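Side-chain contacts in malonyl CoA-acyl carrier protein transacylase (PDB 2QC3), which transfers the malonyl group from coenzyme A to holo-acyl carrier protein in fatty acid biosynthesis: residues 241-244 / 245-249; 104-107 / 108-111. One frame throughout, in Å; residues are numbered along the deposited sequence.

Contact 1 (241-244 / 245-249); sequences LVSQ and LTQPV
Gln247 turns its CG anti to its own carbonyl carbon (chi1 -61°). This lays the CH2 group against the end of helix 234-243, with CG 3.2 Å from Ser243 O. Thr246 OG1 stands between its backbone N and carbonyl carbon (chi1 61°), on the side where a water bridges back to the same carbonyl. The water donates to Ser243 O at 2.7 Å and pairs with Thr246 OG1, also at 2.7 Å. Ser243 O also accepts Thr246 N at 3.2 Å, so two bonds grip it. Gln247 NE2 gives a weak, nearly straight bond to Thr246 OG1 at 3.4 Å. The Gln244 side chain crosses that of Gln247 at about a right angle.

The chain leaves the helix through successive bonds from residue i+3 to i, as in 3-10 turns. Leu245 N reaches Val242 O at 3.1 Å, and Gln247 N reaches Gln244 O at 3.1 Å. The latter donor lies well above the carbonyl plane, 77° out of it. Gln244 O is gripped a second time by His195 ND1, and Gln247 O receives a weak bond from the same nitrogen. His195 and Ser92 are probably the catalytic pair of this FabD-family enzyme, and the Val249 side chain touches both. Leu245 packs on Leu203 and Phe206 of helix 203-211.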
ATOM      1  N   LEU A 241       5.968  10.441  -3.600  1.00 22.04           N
ATOM      2  CA  LEU A 241       4.651   9.902  -3.262  1.00 22.23           C
ATOM      3  C   LEU A 241       3.597  10.398  -4.254  1.00 22.27           C
ATOM      4  O   LEU A 241       2.783   9.620  -4.748  1.00 21.07           O
ATOM      5  CB  LEU A 241       4.255  10.312  -1.837  1.00 21.66           C
ATOM      6  CG  LEU A 241       2.813  10.013  -1.398  1.00 23.13           C
ATOM      7  CD1 LEU A 241       2.536   8.528  -1.474  1.00 24.67           C
ATOM      8  CD2 LEU A 241       2.587  10.515   0.006  1.00 21.14           C
ATOM      9  N   VAL A 242       3.619  11.694  -4.554  1.00 21.95           N
ATOM     10  CA  VAL A 242       2.654  12.262  -5.486  1.00 21.60           C
ATOM     11  C   VAL A 242       2.838  11.632  -6.861  1.00 22.50           C
ATOM     12  O   VAL A 242       1.884  11.178  -7.492  1.00 21.28           O
ATOM     13  CB  VAL A 242       2.829  13.787  -5.595  1.00 23.70           C
ATOM     14  CG1 VAL A 242       1.858  14.355  -6.626  1.00 25.20           C
ATOM     15  CG2 VAL A 242       2.590  14.426  -4.238  1.00 25.49           C
ATOM     16  N   SER A 243       4.085  11.583  -7.308  1.00 22.05           N
ATOM     17  CA  SER A 243       4.409  11.013  -8.603  1.00 22.69           C
ATOM     18  C   SER A 243       4.019   9.535  -8.732  1.00 21.76           C
ATOM     19  O   SER A 243       3.618   9.090  -9.806  1.00 20.43           O
ATOM     20  CB  SER A 243       5.904  11.201  -8.875  1.00 22.75           C
ATOM     21  OG  SER A 243       6.245  10.704 -10.148  1.00 29.93           O
ATOM     22  N   GLN A 244       4.118   8.777  -7.643  1.00 21.39           N
ATOM     23  CA  GLN A 244       3.765   7.360  -7.679  1.00 20.03           C
ATOM     24  C   GLN A 244       2.327   7.121  -8.105  1.00 21.80           C
ATOM     25  O   GLN A 244       1.959   6.008  -8.490  1.00 21.59           O
ATOM     26  CB  GLN A 244       3.999   6.707  -6.309  1.00 21.46           C
ATOM     27  CG  GLN A 244       5.404   6.193  -6.130  1.00 18.62           C
ATOM     28  CD  GLN A 244       5.796   5.252  -7.244  1.00 21.14           C
ATOM     29  OE1 GLN A 244       5.257   4.148  -7.375  1.00 22.29           O
ATOM     30  NE2 GLN A 244       6.726   5.687  -8.065  1.00 18.18           N
ATOM     31  N   LEU A 245       1.512   8.167  -8.033  1.00 22.78           N
ATOM     32  CA  LEU A 245       0.114   8.058  -8.405  1.00 23.72           C
ATOM     33  C   LEU A 245      -0.052   7.460  -9.799  1.00 22.08           C
ATOM     34  O   LEU A 245      -0.932   6.641 -10.027  1.00 22.34           O
ATOM     35  CB  LEU A 245      -0.547   9.436  -8.341  1.00 23.66           C
ATOM     36  CG  LEU A 245      -2.063   9.448  -8.145  1.00 26.18           C
ATOM     37  CD1 LEU A 245      -2.416   8.716  -6.852  1.00 25.35           C
ATOM     38  CD2 LEU A 245      -2.566  10.886  -8.079  1.00 25.45           C
ATOM     39  N   THR A 246       0.810   7.858 -10.725  1.00 23.85           N
ATOM     40  CA  THR A 246       0.732   7.368 -12.099  1.00 22.29           C
ATOM     41  C   THR A 246       1.904   6.468 -12.474  1.00 22.38           C
ATOM     42  O   THR A 246       2.072   6.123 -13.643  1.00 21.73           O
ATOM     43  CB  THR A 246       0.706   8.548 -13.099  1.00 23.21           C
ATOM     44  OG1 THR A 246       1.912   9.312 -12.961  1.00 21.87           O
ATOM     45  CG2 THR A 246      -0.491   9.453 -12.835  1.00 20.75           C
ATOM     46  N   GLN A 247       2.706   6.081 -11.490  1.00 21.23           N
ATOM     47  CA  GLN A 247       3.878   5.248 -11.754  1.00 22.32           C
ATOM     48  C   GLN A 247       3.791   3.828 -11.197  1.00 19.81           C
ATOM     49  O   GLN A 247       3.136   3.585 -10.190  1.00 19.72           O
ATOM     50  CB  GLN A 247       5.130   5.927 -11.185  1.00 22.34           C
ATOM     51  CG  GLN A 247       5.417   7.291 -11.791  1.00 25.55           C
ATOM     52  CD  GLN A 247       5.655   7.210 -13.283  1.00 29.17           C
ATOM     53  OE1 GLN A 247       6.649   6.634 -13.735  1.00 29.07           O
ATOM     54  NE2 GLN A 247       4.738   7.779 -14.062  1.00 28.81           N
ATOM     55  N   PRO A 248       4.465   2.875 -11.855  1.00 20.59           N
ATOM     56  CA  PRO A 248       4.479   1.471 -11.434  1.00 21.38           C
ATOM     57  C   PRO A 248       5.012   1.282 -10.012  1.00 20.78           C
ATOM     58  O   PRO A 248       5.869   2.033  -9.543  1.00 20.39           O
ATOM     59  CB  PRO A 248       5.397   0.811 -12.460  1.00 19.12           C
ATOM     60  CG  PRO A 248       5.171   1.650 -13.692  1.00 20.35           C
ATOM     61  CD  PRO A 248       5.171   3.045 -13.138  1.00 18.28           C
ATOM     62  N   VAL A 249       4.495   0.267  -9.336  1.00 20.17           N
ATOM     63  CA  VAL A 249       4.932  -0.061  -7.990  1.00 20.33           C
ATOM     64  C   VAL A 249       6.042  -1.102  -8.138  1.00 19.82           C
ATOM     65  O   VAL A 249       5.775  -2.245  -8.515  1.00 19.30           O
ATOM     66  CB  VAL A 249       3.765  -0.669  -7.156  1.00 21.23           C
ATOM     67  CG1 VAL A 249       4.275  -1.148  -5.790  1.00 18.51           C
ATOM     68  CG2 VAL A 249       2.655   0.371  -6.978  1.00 17.90           C
TER
HETATM   69  O   HOH W   1       2.384  11.166 -11.035  1.00 77.63           O

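Contact 2 (104-107 / 108-111); sequences VIAA and DDAV
Ile105 meets Ala110 through its tip, with CD1 3.7 Å from Ala110 CB. CG1 lies between the backbone N and the carbonyl carbon (chi1 55°), and the chain then runs on extended, which carries CD1 to the helix. One residue on, the Ala106 methyl lies against the Asp108 carboxylate, with CB 3.1 Å from OD1. That oxygen also takes a weak, bent bond from Asp109 N. A water ties the other aspartate to the loop: it accepts from Ala106 N at 3.0 Å and donates to Asp109 OD2 at 2.5 Å. The backbone fixes these groups. Ala110 N bonds to Ala106 O at 2.8 Å, in the carbonyl plane, and Val111 N bonds to Ala107 O at 3.0 Å. Further out, Ile96 of helix 94-101 touches both Ile105 and Ala110. Trp34 of helix 27-37 packs on Ala107, Asp108 and Val111.

Two acidic side chains here probably suit the positive end of the helix dipole. Ala106 is the N-cap of helix 107-125. Asp109, at N3, reaches the N-cap N-H through water, where a capping box would bond to it directly.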
ATOM      1  N   VAL A 104       7.338  10.911   8.486  1.00 24.37           N
ATOM      2  CA  VAL A 104       7.308  11.982   7.502  1.00 23.77           C
ATOM      3  C   VAL A 104       6.044  12.821   7.634  1.00 23.51           C
ATOM      4  O   VAL A 104       6.076  14.034   7.441  1.00 24.06           O
ATOM      5  CB  VAL A 104       7.416  11.411   6.075  1.00 22.78           C
ATOM      6  CG1 VAL A 104       7.227  12.515   5.042  1.00 23.07           C
ATOM      7  CG2 VAL A 104       8.778  10.762   5.896  1.00 22.06           C
ATOM      8  N   ILE A 105       4.933  12.170   7.973  1.00 24.22           N
ATOM      9  CA  ILE A 105       3.653  12.853   8.125  1.00 24.07           C
ATOM     10  C   ILE A 105       2.887  12.339   9.342  1.00 25.40           C
ATOM     11  O   ILE A 105       3.067  11.193   9.757  1.00 24.97           O
ATOM     12  CB  ILE A 105       2.759  12.653   6.872  1.00 25.04           C
ATOM     13  CG1 ILE A 105       2.598  11.158   6.582  1.00 26.08           C
ATOM     14  CG2 ILE A 105       3.361  13.375   5.670  1.00 23.53           C
ATOM     15  CD1 ILE A 105       1.738  10.853   5.356  1.00 24.06           C
ATOM     16  N   ALA A 106       2.029  13.190   9.903  1.00 25.26           N
ATOM     17  CA  ALA A 106       1.217  12.824  11.063  1.00 26.57           C
ATOM     18  C   ALA A 106       0.148  11.827  10.632  1.00 26.09           C
ATOM     19  O   ALA A 106      -0.273  11.831   9.478  1.00 25.68           O
ATOM     20  CB  ALA A 106       0.560  14.074  11.664  1.00 25.91           C
ATOM     21  N   ALA A 107      -0.291  10.979  11.563  1.00 25.31           N
ATOM     22  CA  ALA A 107      -1.301   9.965  11.270  1.00 26.47           C
ATOM     23  C   ALA A 107      -2.623  10.546  10.766  1.00 26.99           C
ATOM     24  O   ALA A 107      -3.220  10.022   9.824  1.00 25.55           O
ATOM     25  CB  ALA A 107      -1.557   9.098  12.508  1.00 24.44           C
ATOM     26  N   ASP A 108      -3.084  11.621  11.395  1.00 27.99           N
ATOM     27  CA  ASP A 108      -4.334  12.234  10.974  1.00 29.49           C
ATOM     28  C   ASP A 108      -4.200  12.774   9.553  1.00 28.07           C
ATOM     29  O   ASP A 108      -5.113  12.624   8.742  1.00 26.37           O
ATOM     30  CB  ASP A 108      -4.750  13.338  11.957  1.00 33.07           C
ATOM     31  CG  ASP A 108      -3.786  14.508  11.986  1.00 36.28           C
ATOM     32  OD1 ASP A 108      -2.567  14.304  11.813  1.00 37.24           O
ATOM     33  OD2 ASP A 108      -4.259  15.643  12.202  1.00 40.21           O
ATOM     34  N   ASP A 109      -3.056  13.378   9.240  1.00 27.13           N
ATOM     35  CA  ASP A 109      -2.838  13.902   7.898  1.00 25.56           C
ATOM     36  C   ASP A 109      -2.679  12.756   6.903  1.00 25.26           C
ATOM     37  O   ASP A 109      -3.092  12.865   5.749  1.00 25.10           O
ATOM     38  CB  ASP A 109      -1.600  14.806   7.854  1.00 26.90           C
ATOM     39  CG  ASP A 109      -1.826  16.145   8.545  1.00 29.03           C
ATOM     40  OD1 ASP A 109      -2.971  16.647   8.515  1.00 29.03           O
ATOM     41  OD2 ASP A 109      -0.859  16.700   9.106  1.00 29.50           O
ATOM     42  N   ALA A 110      -2.081  11.655   7.350  1.00 24.19           N
ATOM     43  CA  ALA A 110      -1.889  10.496   6.480  1.00 23.40           C
ATOM     44  C   ALA A 110      -3.242   9.941   6.033  1.00 22.49           C
ATOM     45  O   ALA A 110      -3.457   9.675   4.847  1.00 20.75           O
ATOM     46  CB  ALA A 110      -1.090   9.409   7.210  1.00 20.41           C
ATOM     47  N   VAL A 111      -4.155   9.765   6.983  1.00 23.26           N
ATOM     48  CA  VAL A 111      -5.471   9.238   6.650  1.00 22.98           C
ATOM     49  C   VAL A 111      -6.240  10.171   5.720  1.00 22.55           C
ATOM     50  O   VAL A 111      -6.851   9.717   4.755  1.00 21.78           O
ATOM     51  CB  VAL A 111      -6.300   8.971   7.913  1.00 22.91           C
ATOM     52  CG1 VAL A 111      -7.713   8.553   7.529  1.00 21.15           C
ATOM     53  CG2 VAL A 111      -5.630   7.867   8.737  1.00 22.32           C
TER
HETATM   54  O   HOH W   2       1.513  15.971   8.893  1.00 28.52           O

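Overall arrangement
The two contacts mark opposite ends of helices: contact 1 is the C-terminal exit of helix 234-243, and contact 2 is the N-terminal entry to helix 107-125. Their centres lie 18 Å apart, and they do not touch. Helix 94-101 joins them, since Ile96 and Tyr99 pack on Leu241 of contact 1 and on Ile105 of contact 2. Leu241 also touches Leu113 on helix 107-125. Both are partly buried, but contact 1 is nearer the centre of the chain and borders the probable active site. There, carbonyl oxygens are the key groups, and some serve the histidine. Away from it, contact 2 adds carboxylates to its helix bonds: one weakly bonds a backbone N-H, one reaches another through water.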